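Local coordinates for DyP (Bjerkandera adusta, PDB 3VXJ), which binds heme b and, as a dye-decolorizing peroxidase, probably uses peroxide to oxidise dyes and phenolic compounds such as 2,6-dimethoxyphenol, at residues F95-A98 with A99-G102; T248-E251 with G252-L256; A276-P279 with A280-A283. One frame throughout, in Å; residues are numbered along the deposited sequence.

Contact 1 (F95-A98 with A99-G102)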
ATOM      1  N   PHE A  95       4.131  12.511 -10.334  1.00  8.38           N
ATOM      2  CA  PHE A  95       3.771  12.632 -11.751  1.00  8.71           C
ATOM      3  C   PHE A  95       5.031  12.579 -12.624  1.00  8.83           C
ATOM      4  O   PHE A  95       5.051  11.886 -13.642  1.00  9.50           O
ATOM      5  CB  PHE A  95       2.968  13.921 -11.989  1.00  9.56           C
ATOM      6  CG  PHE A  95       2.336  14.034 -13.364  1.00 10.50           C
ATOM      7  CD1 PHE A  95       1.641  12.970 -13.948  1.00 11.53           C
ATOM      8  CD2 PHE A  95       2.411  15.238 -14.062  1.00 11.56           C
ATOM      9  CE1 PHE A  95       1.043  13.109 -15.213  1.00 13.53           C
ATOM     10  CE2 PHE A  95       1.817  15.383 -15.319  1.00 13.69           C
ATOM     11  CZ  PHE A  95       1.143  14.317 -15.889  1.00 14.13           C
ATOM     12  N   ALA A  96       6.093  13.260 -12.190  1.00  9.12           N
ATOM     13  CA  ALA A  96       7.366  13.263 -12.916  1.00  9.46           C
ATOM     14  C   ALA A  96       8.044  11.894 -12.920  1.00  9.38           C
ATOM     15  O   ALA A  96       8.915  11.642 -13.759  1.00 10.98           O
ATOM     16  CB  ALA A  96       8.301  14.291 -12.309  1.00  9.74           C
ATOM     17  N   ASP A  97       7.643  11.025 -11.994  1.00  9.63           N
ATOM     18  CA  ASP A  97       8.223   9.695 -11.854  1.00  9.70           C
ATOM     19  C   ASP A  97       7.326   8.617 -12.462  1.00  9.73           C
ATOM     20  O   ASP A  97       7.727   7.450 -12.540  1.00 10.16           O
ATOM     21  CB  ASP A  97       8.455   9.394 -10.364  1.00  9.03           C
ATOM     22  CG  ASP A  97       9.484   8.285 -10.120  1.00  9.09           C
ATOM     23  OD1 ASP A  97      10.457   8.166 -10.903  1.00  9.65           O
ATOM     24  OD2 ASP A  97       9.334   7.549  -9.121  1.00  9.27           O
ATOM     25  N   ALA A  98       6.126   8.998 -12.904  1.00  9.67           N
ATOM     26  CA  ALA A  98       5.085   8.024 -13.236  1.00  9.98           C
ATOM     27  C   ALA A  98       5.468   7.138 -14.418  1.00  9.88           C
ATOM     28  O   ALA A  98       5.230   5.922 -14.396  1.00  9.73           O
ATOM     29  CB  ALA A  98       3.762   8.723 -13.467  1.00 10.65           C
ATOM     30  N   ALA A  99       6.090   7.725 -15.437  1.00  9.61           N
ATOM     31  CA  ALA A  99       6.532   6.935 -16.575  1.00 10.27           C
ATOM     32  C   ALA A  99       7.567   5.885 -16.155  1.00  9.99           C
ATOM     33  O   ALA A  99       7.556   4.766 -16.673  1.00 10.44           O
ATOM     34  CB  ALA A  99       7.069   7.837 -17.681  1.00 11.02           C
ATOM     35  N   ASN A 100       8.440   6.227 -15.209  1.00  9.34           N
ATOM     36  CA  ASN A 100       9.410   5.263 -14.688  1.00  9.38           C
ATOM     37  C   ASN A 100       8.751   4.078 -14.021  1.00  9.42           C
ATOM     38  O   ASN A 100       9.272   2.967 -14.073  1.00  9.69           O
ATOM     39  CB  ASN A 100      10.386   5.906 -13.712  1.00  9.39           C
ATOM     40  CG  ASN A 100      11.237   6.970 -14.352  1.00  9.04           C
ATOM     41  OD1 ASN A 100      11.701   6.819 -15.490  1.00 10.48           O
ATOM     42  ND2 ASN A 100      11.461   8.051 -13.631  1.00 11.15           N
ATOM     43  N   LEU A 101       7.608   4.329 -13.383  1.00  8.77           N
ATOM     44  CA  LEU A 101       6.836   3.272 -12.732  1.00  8.77           C
ATOM     45  C   LEU A 101       6.114   2.378 -13.733  1.00  9.11           C
ATOM     46  O   LEU A 101       5.644   1.299 -13.364  1.00  9.63           O
ATOM     47  CB  LEU A 101       5.827   3.858 -11.737  1.00  8.46           C
ATOM     48  CG  LEU A 101       6.372   4.775 -10.632  1.00  8.48           C
ATOM     49  CD1 LEU A 101       5.236   5.486  -9.897  1.00  9.47           C
ATOM     50  CD2 LEU A 101       7.246   3.979  -9.653  1.00 11.26           C
ATOM     51  N   GLY A 102       6.027   2.824 -14.989  1.00  9.34           N
ATOM     52  CA  GLY A 102       5.334   2.069 -16.036  1.00  9.55           C
ATOM     53  C   GLY A 102       3.924   2.554 -16.322  1.00  9.94           C
ATOM     54  O   GLY A 102       3.198   1.941 -17.108  1.00 10.48           O
TER
HETATM   55  O   HOH W   1       6.419  10.629 -15.720  1.00 10.08           O
HETATM   56  O   HOH W   2       8.895   9.287 -15.284  1.00 11.40           O

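Contact 2 (T248-E251 with G252-L256)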
ATOM      1  N   THR A 248     -12.819 -28.263 -10.933  1.00 10.63           N
ATOM      2  CA  THR A 248     -13.955 -27.716 -11.668  1.00 11.00           C
ATOM      3  C   THR A 248     -13.508 -26.358 -12.198  1.00 10.29           C
ATOM      4  O   THR A 248     -12.516 -25.791 -11.703  1.00 10.17           O
ATOM      5  CB  THR A 248     -15.185 -27.513 -10.774  1.00 11.09           C
ATOM      6  OG1 THR A 248     -14.884 -26.519  -9.788  1.00 11.69           O
ATOM      7  CG2 THR A 248     -15.606 -28.824 -10.090  1.00 12.12           C
ATOM      8  N   GLN A 249     -14.225 -25.812 -13.170  1.00 10.43           N
ATOM      9  CA  GLN A 249     -13.861 -24.493 -13.671  1.00 10.73           C
ATOM     10  C   GLN A 249     -13.837 -23.450 -12.555  1.00 10.70           C
ATOM     11  O   GLN A 249     -12.913 -22.643 -12.490  1.00 10.84           O
ATOM     12  CB  GLN A 249     -14.773 -24.050 -14.804  1.00 10.85           C
ATOM     13  CG  GLN A 249     -14.332 -22.724 -15.395  1.00 12.18           C
ATOM     14  CD  GLN A 249     -15.367 -22.110 -16.296  1.00 12.32           C
ATOM     15  OE1 GLN A 249     -16.546 -22.476 -16.250  1.00 12.99           O
ATOM     16  NE2 GLN A 249     -14.942 -21.153 -17.116  1.00 13.63           N
ATOM     17  N   GLN A 250     -14.839 -23.465 -11.679  1.00 11.02           N
ATOM     18  CA  GLN A 250     -14.872 -22.479 -10.602  1.00 11.74           C
ATOM     19  C   GLN A 250     -13.655 -22.639  -9.700  1.00 11.22           C
ATOM     20  O   GLN A 250     -13.020 -21.650  -9.343  1.00 11.01           O
ATOM     21  CB  GLN A 250     -16.182 -22.526  -9.808  1.00 12.52           C
ATOM     22  CG  GLN A 250     -16.389 -21.323  -8.846  1.00 15.65           C
ATOM     23  CD  GLN A 250     -16.509 -19.961  -9.555  1.00 18.13           C
ATOM     24  OE1 GLN A 250     -17.212 -19.820 -10.559  1.00 20.61           O
ATOM     25  NE2 GLN A 250     -15.838 -18.952  -9.008  1.00 19.68           N
ATOM     26  N   GLU A 251     -13.309 -23.881  -9.363  1.00 11.11           N
ATOM     27  CA  GLU A 251     -12.118 -24.149  -8.553  1.00 10.90           C
ATOM     28  C   GLU A 251     -10.854 -23.679  -9.261  1.00 10.18           C
ATOM     29  O   GLU A 251      -9.942 -23.131  -8.630  1.00  9.99           O
ATOM     30  CB  GLU A 251     -12.001 -25.644  -8.230  1.00 11.11           C
ATOM     31  CG  GLU A 251     -12.984 -26.116  -7.179  1.00 12.83           C
ATOM     32  CD  GLU A 251     -13.095 -27.626  -7.094  1.00 14.75           C
ATOM     33  OE1 GLU A 251     -12.558 -28.345  -7.969  1.00 14.35           O
ATOM     34  OE2 GLU A 251     -13.734 -28.100  -6.125  1.00 19.44           O
ATOM     35  N   GLY A 252     -10.786 -23.926 -10.566  1.00  9.63           N
ATOM     36  CA  GLY A 252      -9.606 -23.580 -11.350  1.00  9.69           C
ATOM     37  C   GLY A 252      -9.429 -22.080 -11.491  1.00  8.90           C
ATOM     38  O   GLY A 252      -8.298 -21.593 -11.587  1.00  8.83           O
ATOM     39  N   ALA A 253     -10.547 -21.352 -11.502  1.00  9.45           N
ATOM     40  CA  ALA A 253     -10.534 -19.892 -11.571  1.00  9.37           C
ATOM     41  C   ALA A 253     -10.081 -19.292 -10.250  1.00  9.25           C
ATOM     42  O   ALA A 253      -9.243 -18.381 -10.231  1.00  8.85           O
ATOM     43  CB  ALA A 253     -11.921 -19.358 -11.953  1.00  9.93           C
ATOM     44  N   GLU A 254     -10.617 -19.819  -9.146  1.00  9.43           N
ATOM     45  CA  GLU A 254     -10.192 -19.403  -7.810  1.00  9.26           C
ATOM     46  C   GLU A 254      -8.711 -19.701  -7.631  1.00  8.61           C
ATOM     47  O   GLU A 254      -7.960 -18.866  -7.119  1.00  8.08           O
ATOM     48  CB  GLU A 254     -10.992 -20.115  -6.717  1.00  9.78           C
ATOM     49  CG  GLU A 254     -12.495 -19.799  -6.682  1.00 12.69           C
ATOM     50  CD  GLU A 254     -12.876 -18.328  -6.426  1.00 15.28           C
ATOM     51  OE1 GLU A 254     -12.017 -17.452  -6.144  1.00 14.93           O
ATOM     52  OE2 GLU A 254     -14.095 -18.050  -6.520  1.00 18.22           O
ATOM     53  N   PHE A 255      -8.282 -20.882  -8.073  1.00  8.40           N
ATOM     54  CA  PHE A 255      -6.875 -21.262  -7.975  1.00  8.11           C
ATOM     55  C   PHE A 255      -5.990 -20.328  -8.796  1.00  7.72           C
ATOM     56  O   PHE A 255      -4.957 -19.872  -8.301  1.00  7.45           O
ATOM     57  CB  PHE A 255      -6.698 -22.719  -8.408  1.00  8.25           C
ATOM     58  CG  PHE A 255      -5.305 -23.269  -8.215  1.00  8.38           C
ATOM     59  CD1 PHE A 255      -4.632 -23.161  -6.994  1.00  9.16           C
ATOM     60  CD2 PHE A 255      -4.680 -23.940  -9.257  1.00  8.80           C
ATOM     61  CE1 PHE A 255      -3.353 -23.701  -6.834  1.00  8.15           C
ATOM     62  CE2 PHE A 255      -3.406 -24.487  -9.097  1.00 10.01           C
ATOM     63  CZ  PHE A 255      -2.743 -24.368  -7.885  1.00  9.52           C
ATOM     64  N   LEU A 256      -6.402 -20.003 -10.023  1.00  7.86           N
ATOM     65  CA  LEU A 256      -5.627 -19.058 -10.824  1.00  7.96           C
ATOM     66  C   LEU A 256      -5.470 -17.703 -10.109  1.00  7.50           C
ATOM     67  O   LEU A 256      -4.363 -17.140 -10.088  1.00  7.19           O
ATOM     68  CB  LEU A 256      -6.227 -18.893 -12.230  1.00  8.51           C
ATOM     69  CG  LEU A 256      -5.474 -17.928 -13.147  1.00  8.63           C
ATOM     70  CD1 LEU A 256      -4.036 -18.360 -13.382  1.00 11.66           C
ATOM     71  CD2 LEU A 256      -6.202 -17.821 -14.466  1.00 11.61           C
TER

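Contact 3 (A276-P279 with A280-A283)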
ATOM      1  N   ALA A 276      -5.201 -26.175  -2.294  1.00 11.45           N
ATOM      2  CA  ALA A 276      -6.565 -25.845  -1.885  1.00 11.48           C
ATOM      3  C   ALA A 276      -6.483 -24.808  -0.790  1.00 11.34           C
ATOM      4  O   ALA A 276      -5.490 -24.733  -0.049  1.00 11.04           O
ATOM      5  CB  ALA A 276      -7.305 -27.081  -1.388  1.00 12.45           C
ATOM      6  N   ASP A 277      -7.528 -23.996  -0.691  1.00 11.88           N
ATOM      7  CA  ASP A 277      -7.596 -22.984   0.345  1.00 12.20           C
ATOM      8  C   ASP A 277      -7.638 -23.638   1.732  1.00 12.64           C
ATOM      9  O   ASP A 277      -8.093 -24.779   1.897  1.00 13.10           O
ATOM     10  CB  ASP A 277      -8.811 -22.083   0.093  1.00 12.68           C
ATOM     11  CG  ASP A 277      -8.885 -20.894   1.036  1.00 13.14           C
ATOM     12  OD1 ASP A 277      -7.865 -20.504   1.646  1.00 11.31           O
ATOM     13  OD2 ASP A 277      -9.994 -20.347   1.175  1.00 18.05           O
ATOM     14  N   ASP A 278      -7.107 -22.919   2.711  1.00 12.73           N
ATOM     15  CA  ASP A 278      -7.179 -23.316   4.112  1.00 13.63           C
ATOM     16  C   ASP A 278      -7.595 -22.052   4.858  1.00 13.42           C
ATOM     17  O   ASP A 278      -6.742 -21.268   5.283  1.00 12.06           O
ATOM     18  CB  ASP A 278      -5.817 -23.830   4.595  1.00 14.53           C
ATOM     19  CG  ASP A 278      -5.827 -24.296   6.055  1.00 15.98           C
ATOM     20  OD1 ASP A 278      -6.738 -23.944   6.837  1.00 16.93           O
ATOM     21  OD2 ASP A 278      -4.883 -25.023   6.423  1.00 20.18           O
ATOM     22  N   PRO A 279      -8.910 -21.830   4.991  1.00 13.97           N
ATOM     23  CA  PRO A 279      -9.372 -20.587   5.591  1.00 14.39           C
ATOM     24  C   PRO A 279      -8.952 -20.419   7.057  1.00 14.99           C
ATOM     25  O   PRO A 279      -8.725 -19.289   7.487  1.00 15.06           O
ATOM     26  CB  PRO A 279     -10.898 -20.670   5.454  1.00 15.13           C
ATOM     27  CG  PRO A 279     -11.123 -21.605   4.316  1.00 16.19           C
ATOM     28  CD  PRO A 279     -10.013 -22.607   4.396  1.00 14.64           C
ATOM     29  N   ALA A 280      -8.819 -21.528   7.791  1.00 15.09           N
ATOM     30  CA  ALA A 280      -8.323 -21.486   9.172  1.00 15.20           C
ATOM     31  C   ALA A 280      -6.917 -20.899   9.226  1.00 14.46           C
ATOM     32  O   ALA A 280      -6.604 -20.072  10.101  1.00 15.18           O
ATOM     33  CB  ALA A 280      -8.359 -22.881   9.816  1.00 15.92           C
ATOM     34  N   LEU A 281      -6.075 -21.315   8.282  1.00 13.07           N
ATOM     35  CA  LEU A 281      -4.729 -20.759   8.156  1.00 12.42           C
ATOM     36  C   LEU A 281      -4.728 -19.274   7.759  1.00 12.11           C
ATOM     37  O   LEU A 281      -3.983 -18.481   8.336  1.00 11.10           O
ATOM     38  CB  LEU A 281      -3.910 -21.580   7.165  1.00 12.23           C
ATOM     39  CG  LEU A 281      -2.554 -21.018   6.738  1.00 11.21           C
ATOM     40  CD1 LEU A 281      -1.601 -20.865   7.928  1.00 11.90           C
ATOM     41  CD2 LEU A 281      -1.960 -21.935   5.691  1.00 12.54           C
ATOM     42  N   GLY A 282      -5.558 -18.906   6.785  1.00 11.86           N
ATOM     43  CA  GLY A 282      -5.676 -17.507   6.356  1.00 12.26           C
ATOM     44  C   GLY A 282      -5.994 -16.553   7.492  1.00 13.08           C
ATOM     45  O   GLY A 282      -5.480 -15.430   7.530  1.00 13.17           O
ATOM     46  N   ALA A 283      -6.832 -17.014   8.415  1.00 14.16           N
ATOM     47  CA  ALA A 283      -7.257 -16.218   9.565  1.00 14.70           C
ATOM     48  C   ALA A 283      -6.353 -16.421  10.783  1.00 15.00           C
ATOM     49  O   ALA A 283      -6.736 -16.089  11.910  1.00 16.18           O
ATOM     50  CB  ALA A 283      -8.704 -16.553   9.915  1.00 15.87           C
TER

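Contact 1 (F95-A98 with A99-G102)
D97 and N100 meet three residues apart, at the start of the short helix 98-101, with their side chains at about a right angle, and one straight bond fixes the pairing. N100 ND2 donates to D97 OD1 over 2.9 Å, with an N-H...O angle of 174°. The acceptor lies in the plane of the N100 amide, whereas the donor reaches OD1 on its anti side, somewhat out of the carboxylate plane; the two flat groups are turned 67° apart. The torsions account for the meeting: D97 carries CG opposite its own backbone N (chi1 -159°), which brings OD1 toward N100, whose CG sits beside its own backbone N. The other carboxylate oxygen, OD2, faces R368 in a salt bridge and Y427 OH in a hydrogen bond, so both oxygens of this buried acid have polar partners.

L101 also crosses D97 nearly perpendicularly, but the touch is a marginal one, L101 CD2 lying 4.2 Å from the carboxylate oxygen D97 OD2. L101 CG packs more closely, 3.6 Å from D97 O, the atom that accepts from L101 N at 3.2 Å. Two waters extend the turn backwards: one accepts from A99 N and donates to F95 O, the other accepts from N100 N and donates to A96 O. They bridge backbone groups four residues apart where direct helical bonds are missing. G102, with positive phi, ends the helix in a Schellman motif.

Within the fold, the short helix 98-101 follows a loop after helix 73-78. N100 and L101 lean on helix 367-375, L101 touching F367, Q371 and I372, while Y427 links D97 to strand 420-430.

Contact 2 (T248-E251 with G252-L256)
This is a local contact along the first turns of helix 249-261, whose start is closed by a capping box, beside helix 227-236. T248 O accepts from G252 N at 2.8 Å, and F255 N donates to E251 O at 2.9 Å. Between them, A253 N and E254 N bond to Q249 O and Q250 O respectively, continuing the i to i+4 pattern.

The capping box is reciprocal. T248 OG1 accepts from E251 N at 3.1 Å, and E251 OE1 accepts from T248 N at 3.0 Å, approached from above the carboxylate plane. With CG beside its backbone N (chi1 -74°) and the chain extended beyond, E251 reaches back to the residue that precedes the helix.

Q250, inside the same first turn, reaches forward to E254; both chains bend at chi2, bringing Q250 NE2 to E254 OE2 over 3.2 Å. The oxygen lies in the amide plane, but NE2 stands well above the carboxylate plane, and the N-H...O angle is 144°. The two flat groups are turned 53° apart.

Chemically, the box satisfies the N-H groups of T248 and E251, and a negative E251 at the amino end would probably interact favourably with the helix dipole. E254 divides its carboxylate: OE2 takes the neutral amide of Q250, while OE1 forms a salt bridge with K265, probably the stronger electrostatic tie.

Contact 3 (A276-P279 with A280-A283)
An aspartate N-cap opens the short helix 279-282, with D278 as the capping residue. D278 OD1 accepts from L281 N at 3.1 Å, and the N-H...O angle of 160° shows a fairly straight bond. The donor stands 68° out of the carboxylate plane, so the group is met over its face. CG lies opposite the D278 backbone N (chi1 -179°), which swings the carboxylate over the first turn and across the L281 side chain at about a right angle. There it packs against the CB atoms of L281 and A280, with D278 CG 3.5 Å from L281 CB and D278 OD1 3.6 Å from A280 CB.

The backbone of the same residue carries the next bond, G282 N to D278 O at 3.0 Å. A283 N then donates to P279 O at 3.1 Å. P279 occupies the first helical position, where proline has no N-H to leave without an acceptor.

The buried L281 side chain touches L272 and R287, and G282 O accepts from N288. An aspartate followed by proline, with a side-chain oxygen accepting from the residue three further on, is a typical opening for a helical turn.

Overall arrangement
All three contacts are local and partly buried, but they distribute their chemistry differently. Contacts 2 and 3 both cap helix starts: contact 2 with a reciprocal box on helix 249-261, contact 3 with one aspartate on the much shorter helix 279-282. These helices are consecutive, and the contacts lie about 16 Å apart between centres. Contact 1 belongs to an earlier part of the chain, its centre about 37 Å from that of contact 3, across the chain's centre. There the principal acid is buried and tied to helix 367-375 and strand 420-430, whereas E251 of contact 2 is exposed and D278 of contact 3 partly exposed. In contact 1, waters also bridge backbone groups.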